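Long-range contacts in copper-containing nitrite reductase (Hyphomicrobium denitrificans 1NES1, PDB 6TFO), which probably catalyses the one-electron reduction of nitrite to nitric oxide at copper centres, with a cytochrome c as electron donor: residues T273-L279 against Y296-I302; F356-P361 against V396-A401; P196-L200 against I258-H262. One frame throughout, in Å; residues are numbered along the deposited sequence.

In the fold
The three contacts cluster where two neighbouring cupredoxin domains of one chain pack together. Contact 1, about 9 Å from contact 3 and about 8 Å from contact 2 between centres, lies across the domain boundary. It shares a sheet with each: Gly278 O is 2.8 Å from Tyr261 N, a probable hydrogen bond to contact 3, and Gln299 N is 3.0 Å from Gly357 O, a probable bond to contact 2. Contacts 2 and 3, centres about 10 Å apart, meet where Val260 CG1 packs on Gly400 O at 3.3 Å. Met276 of contact 1 binds one copper and His262 of contact 3 another; the nearest atoms of Gly399 of contact 2 lie about 5 Å from the copper held by His262.

Contact 1 of 3, residues T273-L279 against Y296-I302; sequences TNGMYGL and YVMQGEI. With CU (copper (II) ion), chain J.
Met298 and Tyr277 extend from facing strands and lie side by side, with the Met298 sulfur at the edge of the tyrosine ring: SD is 3.8 Å from Tyr277 CD1, a Met-aromatic contact. The same SD rests on the backbone of Gly278, 3.4 Å from its CA. Beyond it Leu279 runs alongside Tyr296, with Leu279 CB 3.7 Å from Tyr296 CE1. Leu279 CD2 meets the methyl of Met298. Turned anti to the backbone N (chi1 -176°), the Tyr296 ring brings its OH to Leu279 N, which donates a bond of 3.0 Å. This hydroxyl also bonds to Gly197 O, so two backbone groups fix it. At the other end Thr273 OG1 donates to Glu301 O over 2.6 Å, approaching from 26° off the carbonyl plane. Tyr277 OH reaches past Gly300 CA to a water 2.8 Å away; the lack of a side chain on Gly300 makes room for it. Gly275 closes the preceding helix in a Schellman motif, and the chain then turns through an inverse gamma turn centred on Met276. Met276 SD binds copper at 2.5 Å together with His222, Cys263 and His271, the ligand set of a type 1 site. The chemistry implies a largely apolar seam between two sheets, with one thioether at a tyrosine edge and buried hydroxyls satisfied by backbone or water; Met276, on the same segment, points to the metal instead.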
ATOM      1  N   THR C 273       7.914   0.338  33.368  1.00 42.19           N
ATOM      2  CA  THR C 273       7.106   1.346  32.613  1.00 42.70           C
ATOM      3  C   THR C 273       5.721   1.509  33.254  1.00 40.26           C
ATOM      4  O   THR C 273       5.200   2.651  33.272  1.00 36.15           O
ATOM      5  CB  THR C 273       6.982   1.041  31.109  1.00 44.42           C
ATOM      6  OG1 THR C 273       6.239   2.115  30.527  1.00 44.82           O
ATOM      7  CG2 THR C 273       6.298  -0.267  30.791  1.00 43.09           C
ATOM      8  N   ASN C 274       5.149   0.415  33.762  1.00 41.30           N
ATOM      9  CA  ASN C 274       3.766   0.383  34.308  1.00 41.73           C
ATOM     10  C   ASN C 274       3.703   1.106  35.651  1.00 41.90           C
ATOM     11  O   ASN C 274       2.584   1.487  36.033  1.00 37.86           O
ATOM     12  CB  ASN C 274       3.240  -1.049  34.390  1.00 45.97           C
ATOM     13  CG  ASN C 274       2.697  -1.546  33.063  1.00 43.33           C
ATOM     14  OD1 ASN C 274       2.142  -2.634  33.000  1.00 49.49           O
ATOM     15  ND2 ASN C 274       2.874  -0.777  32.005  1.00 36.09           N
ATOM     16  N   GLY C 275       4.843   1.249  36.344  1.00 44.29           N
ATOM     17  CA  GLY C 275       5.017   2.218  37.446  1.00 44.05           C
ATOM     18  C   GLY C 275       5.687   1.651  38.688  1.00 47.56           C
ATOM     19  O   GLY C 275       5.637   2.357  39.730  1.00 45.71           O
ATOM     20  N   MET C 276       6.314   0.467  38.601  1.00 47.28           N
ATOM     21  CA  MET C 276       6.860  -0.257  39.782  1.00 48.69           C
ATOM     22  C   MET C 276       8.317   0.186  40.012  1.00 49.33           C
ATOM     23  O   MET C 276       9.256  -0.612  39.789  1.00 44.95           O
ATOM     24  CB  MET C 276       6.721  -1.777  39.626  1.00 46.37           C
ATOM     25  CG  MET C 276       5.265  -2.209  39.388  1.00 49.00           C
ATOM     26  SD  MET C 276       4.898  -3.978  39.687  1.00 41.81           S
ATOM     27  CE  MET C 276       4.780  -3.946  41.467  1.00 46.05           C
ATOM     28  N   TYR C 277       8.483   1.433  40.475  1.00 48.54           N
ATOM     29  CA  TYR C 277       9.789   2.003  40.886  1.00 45.88           C
ATOM     30  C   TYR C 277       9.599   3.001  42.031  1.00 43.81           C
ATOM     31  O   TYR C 277       8.526   3.611  42.141  1.00 43.37           O
ATOM     32  CB  TYR C 277      10.497   2.642  39.687  1.00 47.76           C
ATOM     33  CG  TYR C 277       9.679   3.589  38.837  1.00 44.63           C
ATOM     34  CD1 TYR C 277       9.616   4.948  39.125  1.00 47.23           C
ATOM     35  CD2 TYR C 277       9.035   3.147  37.688  1.00 45.52           C
ATOM     36  CE1 TYR C 277       8.915   5.836  38.315  1.00 44.78           C
ATOM     37  CE2 TYR C 277       8.331   4.021  36.865  1.00 43.43           C
ATOM     38  CZ  TYR C 277       8.281   5.373  37.171  1.00 42.35           C
ATOM     39  OH  TYR C 277       7.594   6.237  36.374  1.00 35.88           O
ATOM     40  N   GLY C 278      10.644   3.162  42.851  1.00 45.41           N
ATOM     41  CA  GLY C 278      10.703   4.082  44.006  1.00 41.56           C
ATOM     42  C   GLY C 278      12.125   4.307  44.478  1.00 42.22           C
ATOM     43  O   GLY C 278      13.073   3.751  43.862  1.00 42.27           O
ATOM     44  N   LEU C 279      12.285   5.093  45.542  1.00 45.50           N
ATOM     45  CA  LEU C 279      13.617   5.439  46.118  1.00 44.58           C
ATOM     46  C   LEU C 279      13.728   4.890  47.545  1.00 45.53           C
ATOM     47  O   LEU C 279      12.739   4.971  48.298  1.00 46.22           O
ATOM     48  CB  LEU C 279      13.796   6.957  46.097  1.00 42.27           C
ATOM     49  CG  LEU C 279      14.115   7.586  44.744  1.00 42.20           C
ATOM     50  CD1 LEU C 279      14.316   9.084  44.892  1.00 47.15           C
ATOM     51  CD2 LEU C 279      15.335   6.955  44.097  1.00 42.82           C
ATOM     52  N   TYR C 296      10.332  14.391  46.790  1.00 49.27           N
ATOM     53  CA  TYR C 296      10.431  13.056  46.150  1.00 47.64           C
ATOM     54  C   TYR C 296       9.921  13.152  44.704  1.00 46.97           C
ATOM     55  O   TYR C 296       8.716  13.378  44.501  1.00 47.20           O
ATOM     56  CB  TYR C 296       9.582  12.092  46.969  1.00 46.45           C
ATOM     57  CG  TYR C 296       9.606  10.648  46.555  1.00 43.38           C
ATOM     58  CD1 TYR C 296      10.589  10.119  45.736  1.00 42.40           C
ATOM     59  CD2 TYR C 296       8.666   9.786  47.077  1.00 38.83           C
ATOM     60  CE1 TYR C 296      10.614   8.769  45.434  1.00 41.38           C
ATOM     61  CE2 TYR C 296       8.683   8.438  46.794  1.00 39.54           C
ATOM     62  CZ  TYR C 296       9.654   7.924  45.965  1.00 41.26           C
ATOM     63  OH  TYR C 296       9.632   6.586  45.690  1.00 45.41           O
ATOM     64  N   VAL C 297      10.822  13.042  43.729  1.00 44.27           N
ATOM     65  CA  VAL C 297      10.486  13.101  42.279  1.00 42.60           C
ATOM     66  C   VAL C 297      11.176  11.940  41.544  1.00 46.22           C
ATOM     67  O   VAL C 297      12.391  11.732  41.736  1.00 41.94           O
ATOM     68  CB  VAL C 297      10.841  14.466  41.670  1.00 42.14           C
ATOM     69  CG1 VAL C 297      10.576  14.481  40.172  1.00 41.18           C
ATOM     70  CG2 VAL C 297      10.093  15.602  42.356  1.00 41.52           C
ATOM     71  N   MET C 298      10.411  11.212  40.719  1.00 45.00           N
ATOM     72  CA  MET C 298      10.942  10.140  39.849  1.00 41.82           C
ATOM     73  C   MET C 298      10.385  10.299  38.428  1.00 45.11           C
ATOM     74  O   MET C 298       9.198  10.655  38.272  1.00 41.39           O
ATOM     75  CB  MET C 298      10.612   8.755  40.407  1.00 41.71           C
ATOM     76  CG  MET C 298      11.379   8.433  41.665  1.00 40.22           C
ATOM     77  SD  MET C 298      11.514   6.657  41.997  1.00 40.66           S
ATOM     78  CE  MET C 298      12.992   6.225  41.082  1.00 40.38           C
ATOM     79  N   GLN C 299      11.247  10.087  37.426  1.00 43.33           N
ATOM     80  CA  GLN C 299      10.911  10.221  35.988  1.00 42.02           C
ATOM     81  C   GLN C 299      10.788   8.819  35.407  1.00 40.42           C
ATOM     82  O   GLN C 299      11.629   7.955  35.710  1.00 42.25           O
ATOM     83  CB  GLN C 299      11.969  11.046  35.247  1.00 42.88           C
ATOM     84  CG  GLN C 299      11.828  11.048  33.740  1.00 39.14           C
ATOM     85  CD  GLN C 299      12.858  11.944  33.113  1.00 40.93           C
ATOM     86  OE1 GLN C 299      13.184  13.008  33.648  1.00 40.48           O
ATOM     87  NE2 GLN C 299      13.381  11.506  31.976  1.00 38.30           N
ATOM     88  N   GLY C 300       9.783   8.623  34.564  1.00 43.83           N
ATOM     89  CA  GLY C 300       9.655   7.378  33.792  1.00 44.58           C
ATOM     90  C   GLY C 300       8.923   7.608  32.494  1.00 42.82           C
ATOM     91  O   GLY C 300       8.440   8.746  32.255  1.00 34.49           O
ATOM     92  N   GLU C 301       8.853   6.549  31.696  1.00 44.50           N
ATOM     93  CA  GLU C 301       8.236   6.564  30.350  1.00 45.67           C
ATOM     94  C   GLU C 301       7.068   5.565  30.312  1.00 44.66           C
ATOM     95  O   GLU C 301       7.105   4.534  31.004  1.00 44.79           O
ATOM     96  CB  GLU C 301       9.274   6.234  29.265  1.00 49.19           C
ATOM     97  CG  GLU C 301      10.662   6.847  29.454  1.00 46.95           C
ATOM     98  CD  GLU C 301      11.761   5.876  29.847  1.00 46.63           C
ATOM     99  OE1 GLU C 301      11.683   4.684  29.450  1.00 51.70           O
ATOM    100  OE2 GLU C 301      12.717   6.307  30.521  1.00 46.33           O
ATOM    101  N   ILE C 302       6.062   5.865  29.500  1.00 42.71           N
ATOM    102  CA  ILE C 302       4.939   4.944  29.187  1.00 46.62           C
ATOM    103  C   ILE C 302       4.853   4.832  27.657  1.00 43.36           C
ATOM    104  O   ILE C 302       5.004   5.857  26.955  1.00 38.74           O
ATOM    105  CB  ILE C 302       3.644   5.414  29.896  1.00 47.96           C
ATOM    106  CG1 ILE C 302       3.736   5.166  31.404  1.00 45.64           C
ATOM    107  CG2 ILE C 302       2.411   4.759  29.292  1.00 51.08           C
ATOM    108  CD1 ILE C 302       2.540   5.633  32.191  1.00 44.05           C
TER
HETATM  109 CU    CU J 501       5.845  -6.212  39.083  1.00 45.57          CU
HETATM  110  O   HOH W   1       6.718   8.915  36.595  1.00 38.99           O

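Contact 2 of 3, residues F356-P361 against V396-A401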
ATOM      1  N   PHE C 356      15.781  12.811  43.475  1.00 53.52           N
ATOM      2  CA  PHE C 356      15.379  12.621  42.059  1.00 51.36           C
ATOM      3  C   PHE C 356      15.955  11.305  41.544  1.00 50.40           C
ATOM      4  O   PHE C 356      17.184  11.155  41.517  1.00 44.04           O
ATOM      5  CB  PHE C 356      15.853  13.764  41.162  1.00 46.84           C
ATOM      6  CG  PHE C 356      15.477  13.567  39.716  1.00 47.57           C
ATOM      7  CD1 PHE C 356      14.171  13.725  39.298  1.00 48.73           C
ATOM      8  CD2 PHE C 356      16.424  13.184  38.780  1.00 49.03           C
ATOM      9  CE1 PHE C 356      13.828  13.527  37.967  1.00 49.96           C
ATOM     10  CE2 PHE C 356      16.080  12.983  37.454  1.00 45.17           C
ATOM     11  CZ  PHE C 356      14.780  13.147  37.049  1.00 45.18           C
ATOM     12  N   GLY C 357      15.072  10.409  41.108  1.00 49.14           N
ATOM     13  CA  GLY C 357      15.467   9.121  40.518  1.00 53.09           C
ATOM     14  C   GLY C 357      14.757   8.856  39.207  1.00 46.15           C
ATOM     15  O   GLY C 357      13.654   9.370  39.009  1.00 41.43           O
ATOM     16  N   VAL C 358      15.374   8.065  38.347  1.00 45.38           N
ATOM     17  CA  VAL C 358      14.783   7.646  37.050  1.00 43.94           C
ATOM     18  C   VAL C 358      14.465   6.157  37.155  1.00 41.88           C
ATOM     19  O   VAL C 358      15.417   5.339  37.141  1.00 40.64           O
ATOM     20  CB  VAL C 358      15.749   7.951  35.893  1.00 45.24           C
ATOM     21  CG1 VAL C 358      15.129   7.600  34.559  1.00 48.55           C
ATOM     22  CG2 VAL C 358      16.183   9.404  35.909  1.00 43.03           C
ATOM     23  N   GLY C 359      13.178   5.834  37.291  1.00 44.37           N
ATOM     24  CA  GLY C 359      12.639   4.475  37.096  1.00 44.49           C
ATOM     25  C   GLY C 359      12.909   4.016  35.677  1.00 41.88           C
ATOM     26  O   GLY C 359      13.415   2.876  35.487  1.00 42.46           O
ATOM     27  N   GLY C 360      12.650   4.902  34.717  1.00 37.90           N
ATOM     28  CA  GLY C 360      12.897   4.652  33.281  1.00 40.60           C
ATOM     29  C   GLY C 360      11.677   4.033  32.608  1.00 39.85           C
ATOM     30  O   GLY C 360      10.608   4.638  32.636  1.00 39.30           O
ATOM     31  N   PRO C 361      11.775   2.816  32.016  1.00 40.37           N
ATOM     32  CA  PRO C 361      12.961   1.962  32.108  1.00 39.25           C
ATOM     33  C   PRO C 361      14.185   2.262  31.230  1.00 40.49           C
ATOM     34  O   PRO C 361      15.160   1.567  31.402  1.00 39.84           O
ATOM     35  CB  PRO C 361      12.429   0.614  31.601  1.00 41.88           C
ATOM     36  CG  PRO C 361      11.406   1.002  30.578  1.00 41.47           C
ATOM     37  CD  PRO C 361      10.709   2.180  31.230  1.00 43.69           C
ATOM     38  N   VAL C 396      21.001  11.760  34.940  1.00 36.85           N
ATOM     39  CA  VAL C 396      20.615  10.656  35.862  1.00 33.31           C
ATOM     40  C   VAL C 396      20.182   9.486  34.985  1.00 39.17           C
ATOM     41  O   VAL C 396      19.211   9.584  34.227  1.00 41.14           O
ATOM     42  CB  VAL C 396      19.491  11.091  36.815  1.00 33.66           C
ATOM     43  CG1 VAL C 396      19.177  10.014  37.844  1.00 34.22           C
ATOM     44  CG2 VAL C 396      19.797  12.415  37.482  1.00 34.69           C
ATOM     45  N   PRO C 397      20.879   8.332  35.054  1.00 41.08           N
ATOM     46  CA  PRO C 397      20.519   7.192  34.221  1.00 40.37           C
ATOM     47  C   PRO C 397      19.285   6.492  34.761  1.00 40.91           C
ATOM     48  O   PRO C 397      18.916   6.676  35.913  1.00 44.87           O
ATOM     49  CB  PRO C 397      21.742   6.278  34.316  1.00 38.84           C
ATOM     50  CG  PRO C 397      22.306   6.574  35.698  1.00 38.67           C
ATOM     51  CD  PRO C 397      21.998   8.035  35.961  1.00 38.06           C
ATOM     52  N   PRO C 398      18.620   5.653  33.946  1.00 43.19           N
ATOM     53  CA  PRO C 398      17.615   4.736  34.473  1.00 40.53           C
ATOM     54  C   PRO C 398      18.282   3.799  35.487  1.00 37.59           C
ATOM     55  O   PRO C 398      19.397   3.401  35.236  1.00 39.33           O
ATOM     56  CB  PRO C 398      17.155   3.961  33.226  1.00 42.08           C
ATOM     57  CG  PRO C 398      18.338   4.075  32.276  1.00 42.11           C
ATOM     58  CD  PRO C 398      18.865   5.481  32.500  1.00 42.57           C
ATOM     59  N   GLY C 399      17.595   3.470  36.584  1.00 39.81           N
ATOM     60  CA  GLY C 399      18.168   2.708  37.713  1.00 43.60           C
ATOM     61  C   GLY C 399      19.224   3.518  38.460  1.00 45.70           C
ATOM     62  O   GLY C 399      20.017   2.931  39.240  1.00 45.68           O
ATOM     63  N   GLY C 400      19.232   4.828  38.216  1.00 43.79           N
ATOM     64  CA  GLY C 400      20.054   5.808  38.935  1.00 44.22           C
ATOM     65  C   GLY C 400      19.177   6.819  39.654  1.00 45.56           C
ATOM     66  O   GLY C 400      17.976   6.996  39.301  1.00 41.86           O
ATOM     67  N   ALA C 401      19.758   7.453  40.664  1.00 50.51           N
ATOM     68  CA  ALA C 401      19.150   8.560  41.429  1.00 48.31           C
ATOM     69  C   ALA C 401      20.276   9.493  41.851  1.00 44.66           C
ATOM     70  O   ALA C 401      21.436   9.115  41.714  1.00 42.14           O
ATOM     71  CB  ALA C 401      18.385   8.031  42.622  1.00 48.08           C
TER
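Gly357 and Ala401 form an antiparallel non-hydrogen-bonded pair with their CA atoms 3.8 Å apart, and beside it Val358 N donates an almost straight bond to Gly400 O (3.0 Å, 172°). Val358 O in turn accepts Gly399 N at 2.9 Å, so both polar backbone groups of Val358 are engaged by the type II turn Pro397-Gly400. Gly399 supplies the positive phi (68°) this turn needs at its third position. Val358 fills the space beneath the turn: CG2 meets Val396 CG1 at 3.6 Å, CB lies 3.4 Å from Pro397 O, and CG1, anti to the backbone N (chi1 -177°), leans on the backbone of Pro398. Val396 points its other methyl at the ring edge of Phe356, with CG2 3.7 Å from Phe356 CD2. Farther along, Pro398 CB packs on Pro361 O, past the cis peptide that precedes Pro361. With an alanine in place of Val358 both methyls go, which would probably open a gap beside Val396 CG1 and the Pro398 backbone, both left without their packing partner. Gly399 O bonds to Thr393 of the second subunit, placing the turn at the subunit interface. Within the chain, strand 351-360 is flanked by strands 293-302 and 400-407, Phe356 stacks on Phe367 of strand 365-370, and Pro361 abuts Ile272 of helix 268-274.

Contact 3 of 3, residues P196-L200 against I258-H262; sequences PGPFL and IFVYH. With CU (copper (II) ion), chain K.
Tyr261 reaches from its strand to the loop 196-200 and crosses the side chains of Pro198 and Leu200 at about a right angle. Its hydroxyl donates to Pro198 O, which lies at the ring edge, in the plane; the bond is very short, 2.5 Å between Tyr261 OH and Pro198 O. The ring of Pro198 abuts the same hydroxyl, with CD 3.3 Å from Tyr261 OH, and Pro198 N, a proline nitrogen and so no donor, is also close. Gly197 passes so near that a side chain there would collide with Tyr261 OH. Leu200 approaches from another direction: CD1 sits over one face of the tyrosine ring, 4.2 Å from its centroid and 23° off the normal, a CH-pi contact displaced toward the rim. The ring is thus gripped at its tip by a backbone carbonyl and covered on one face by a methyl, while Phe191 and Phe226 also meet it. With CG set between backbone N and C (chi1 71°), the ring of Tyr261 is carried out to the loop.

The strand belongs to a cupredoxin domain, and its next residue, His262, turns to the other side. His262 NE2 binds copper at 2.0 Å, with its ring edge facing the metal. A water also binds this copper, and His227 of the same chain and His419 of the second subunit complete the site, the type 2 copper of nitrite reductases, lying between subunits. The following residue, Cys263, binds the type 1 copper, so adjacent residues bridge the two metals, as in the His-Cys electron route of this family. Away from the metals, Phe199 and Ile258 touch lightly, CZ to CD1 4.2 Å, and the Phe199 ring meets Tyr296 edge-to-face.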
ATOM      1  N   PRO C 196       5.914   7.507  41.968  1.00 38.77           N
ATOM      2  CA  PRO C 196       6.631   6.299  42.387  1.00 42.32           C
ATOM      3  C   PRO C 196       6.088   5.656  43.673  1.00 39.91           C
ATOM      4  O   PRO C 196       5.246   6.237  44.318  1.00 38.25           O
ATOM      5  CB  PRO C 196       8.056   6.807  42.653  1.00 44.72           C
ATOM      6  CG  PRO C 196       7.845   8.255  43.062  1.00 44.16           C
ATOM      7  CD  PRO C 196       6.716   8.721  42.162  1.00 42.69           C
ATOM      8  N   GLY C 197       6.600   4.470  44.003  1.00 42.42           N
ATOM      9  CA  GLY C 197       6.289   3.731  45.242  1.00 46.17           C
ATOM     10  C   GLY C 197       6.685   4.521  46.491  1.00 48.94           C
ATOM     11  O   GLY C 197       7.208   5.633  46.399  1.00 43.90           O
ATOM     12  N   PRO C 198       6.400   3.995  47.704  1.00 49.27           N
ATOM     13  CA  PRO C 198       6.748   4.695  48.939  1.00 51.22           C
ATOM     14  C   PRO C 198       8.240   5.037  48.978  1.00 46.95           C
ATOM     15  O   PRO C 198       9.018   4.230  48.509  1.00 52.04           O
ATOM     16  CB  PRO C 198       6.360   3.692  50.035  1.00 51.11           C
ATOM     17  CG  PRO C 198       5.244   2.894  49.397  1.00 53.69           C
ATOM     18  CD  PRO C 198       5.681   2.738  47.957  1.00 49.13           C
ATOM     19  N   PHE C 199       8.581   6.228  49.478  1.00 48.51           N
ATOM     20  CA  PHE C 199       9.970   6.638  49.819  1.00 52.65           C
ATOM     21  C   PHE C 199      10.404   5.887  51.091  1.00 46.43           C
ATOM     22  O   PHE C 199       9.827   6.100  52.152  1.00 44.72           O
ATOM     23  CB  PHE C 199      10.071   8.158  49.994  1.00 57.16           C
ATOM     24  CG  PHE C 199      11.480   8.690  50.070  1.00 57.09           C
ATOM     25  CD1 PHE C 199      12.217   8.589  51.243  1.00 54.65           C
ATOM     26  CD2 PHE C 199      12.063   9.295  48.965  1.00 57.68           C
ATOM     27  CE1 PHE C 199      13.512   9.082  51.305  1.00 56.40           C
ATOM     28  CE2 PHE C 199      13.358   9.787  49.032  1.00 61.41           C
ATOM     29  CZ  PHE C 199      14.079   9.681  50.199  1.00 58.25           C
ATOM     30  N   LEU C 200      11.361   4.979  50.957  1.00 45.51           N
ATOM     31  CA  LEU C 200      11.898   4.177  52.081  1.00 49.67           C
ATOM     32  C   LEU C 200      13.161   4.871  52.608  1.00 54.97           C
ATOM     33  O   LEU C 200      14.048   5.228  51.803  1.00 47.74           O
ATOM     34  CB  LEU C 200      12.186   2.759  51.591  1.00 48.85           C
ATOM     35  CG  LEU C 200      11.021   2.068  50.888  1.00 49.80           C
ATOM     36  CD1 LEU C 200      11.437   0.682  50.407  1.00 51.78           C
ATOM     37  CD2 LEU C 200       9.810   1.977  51.812  1.00 49.25           C
ATOM     38  N   ILE C 258      21.345   6.970  47.842  1.00 53.55           N
ATOM     39  CA  ILE C 258      19.944   7.182  47.386  1.00 50.60           C
ATOM     40  C   ILE C 258      19.712   6.177  46.244  1.00 48.69           C
ATOM     41  O   ILE C 258      20.322   6.292  45.174  1.00 44.05           O
ATOM     42  CB  ILE C 258      19.688   8.669  47.050  1.00 47.46           C
ATOM     43  CG1 ILE C 258      18.244   8.895  46.603  1.00 48.98           C
ATOM     44  CG2 ILE C 258      20.701   9.228  46.054  1.00 44.96           C
ATOM     45  CD1 ILE C 258      17.228   8.559  47.656  1.00 48.32           C
ATOM     46  N   PHE C 259      18.948   5.130  46.529  1.00 46.59           N
ATOM     47  CA  PHE C 259      18.864   3.912  45.688  1.00 51.56           C
ATOM     48  C   PHE C 259      17.484   3.839  45.028  1.00 50.62           C
ATOM     49  O   PHE C 259      16.470   4.026  45.733  1.00 53.62           O
ATOM     50  CB  PHE C 259      19.152   2.678  46.546  1.00 54.58           C
ATOM     51  CG  PHE C 259      20.551   2.654  47.101  1.00 52.82           C
ATOM     52  CD1 PHE C 259      21.631   2.366  46.280  1.00 47.94           C
ATOM     53  CD2 PHE C 259      20.790   2.943  48.435  1.00 53.95           C
ATOM     54  CE1 PHE C 259      22.921   2.348  46.785  1.00 52.58           C
ATOM     55  CE2 PHE C 259      22.081   2.929  48.940  1.00 52.53           C
ATOM     56  CZ  PHE C 259      23.145   2.640  48.113  1.00 53.48           C
ATOM     57  N   VAL C 260      17.419   3.590  43.719  1.00 48.55           N
ATOM     58  CA  VAL C 260      16.106   3.233  43.109  1.00 47.12           C
ATOM     59  C   VAL C 260      15.872   1.765  43.467  1.00 44.56           C
ATOM     60  O   VAL C 260      16.860   0.999  43.521  1.00 42.25           O
ATOM     61  CB  VAL C 260      15.946   3.548  41.606  1.00 53.52           C
ATOM     62  CG1 VAL C 260      17.121   4.296  40.991  1.00 51.09           C
ATOM     63  CG2 VAL C 260      15.549   2.326  40.788  1.00 52.26           C
ATOM     64  N   TYR C 261      14.646   1.452  43.875  1.00 41.08           N
ATOM     65  CA  TYR C 261      14.116   0.067  43.916  1.00 43.98           C
ATOM     66  C   TYR C 261      13.037  -0.034  42.825  1.00 47.45           C
ATOM     67  O   TYR C 261      12.449   1.023  42.426  1.00 43.10           O
ATOM     68  CB  TYR C 261      13.614  -0.294  45.314  1.00 43.25           C
ATOM     69  CG  TYR C 261      12.337   0.377  45.760  1.00 44.49           C
ATOM     70  CD1 TYR C 261      12.357   1.607  46.397  1.00 40.56           C
ATOM     71  CD2 TYR C 261      11.099  -0.232  45.571  1.00 45.47           C
ATOM     72  CE1 TYR C 261      11.187   2.220  46.820  1.00 42.65           C
ATOM     73  CE2 TYR C 261       9.923   0.370  45.994  1.00 42.08           C
ATOM     74  CZ  TYR C 261       9.968   1.598  46.632  1.00 42.98           C
ATOM     75  OH  TYR C 261       8.824   2.221  47.063  1.00 45.69           O
ATOM     76  N   HIS C 262      12.839  -1.245  42.302  1.00 45.48           N
ATOM     77  CA  HIS C 262      11.884  -1.549  41.198  1.00 45.93           C
ATOM     78  C   HIS C 262      11.468  -3.016  41.293  1.00 43.67           C
ATOM     79  O   HIS C 262      12.230  -3.820  41.867  1.00 40.82           O
ATOM     80  CB  HIS C 262      12.468  -1.197  39.817  1.00 42.17           C
ATOM     81  CG  HIS C 262      13.758  -1.867  39.466  1.00 47.34           C
ATOM     82  ND1 HIS C 262      13.831  -3.202  39.086  1.00 48.17           N
ATOM     83  CD2 HIS C 262      15.026  -1.385  39.404  1.00 52.45           C
ATOM     84  CE1 HIS C 262      15.087  -3.528  38.834  1.00 48.76           C
ATOM     85  NE2 HIS C 262      15.850  -2.418  39.030  1.00 52.88           N
TER
HETATM   86 CU    CU K 502      17.824  -2.400  38.924  0.70 53.22          CU
HETATM   87  O   HOH W   2      18.537  -4.266  38.358  1.00 56.67           O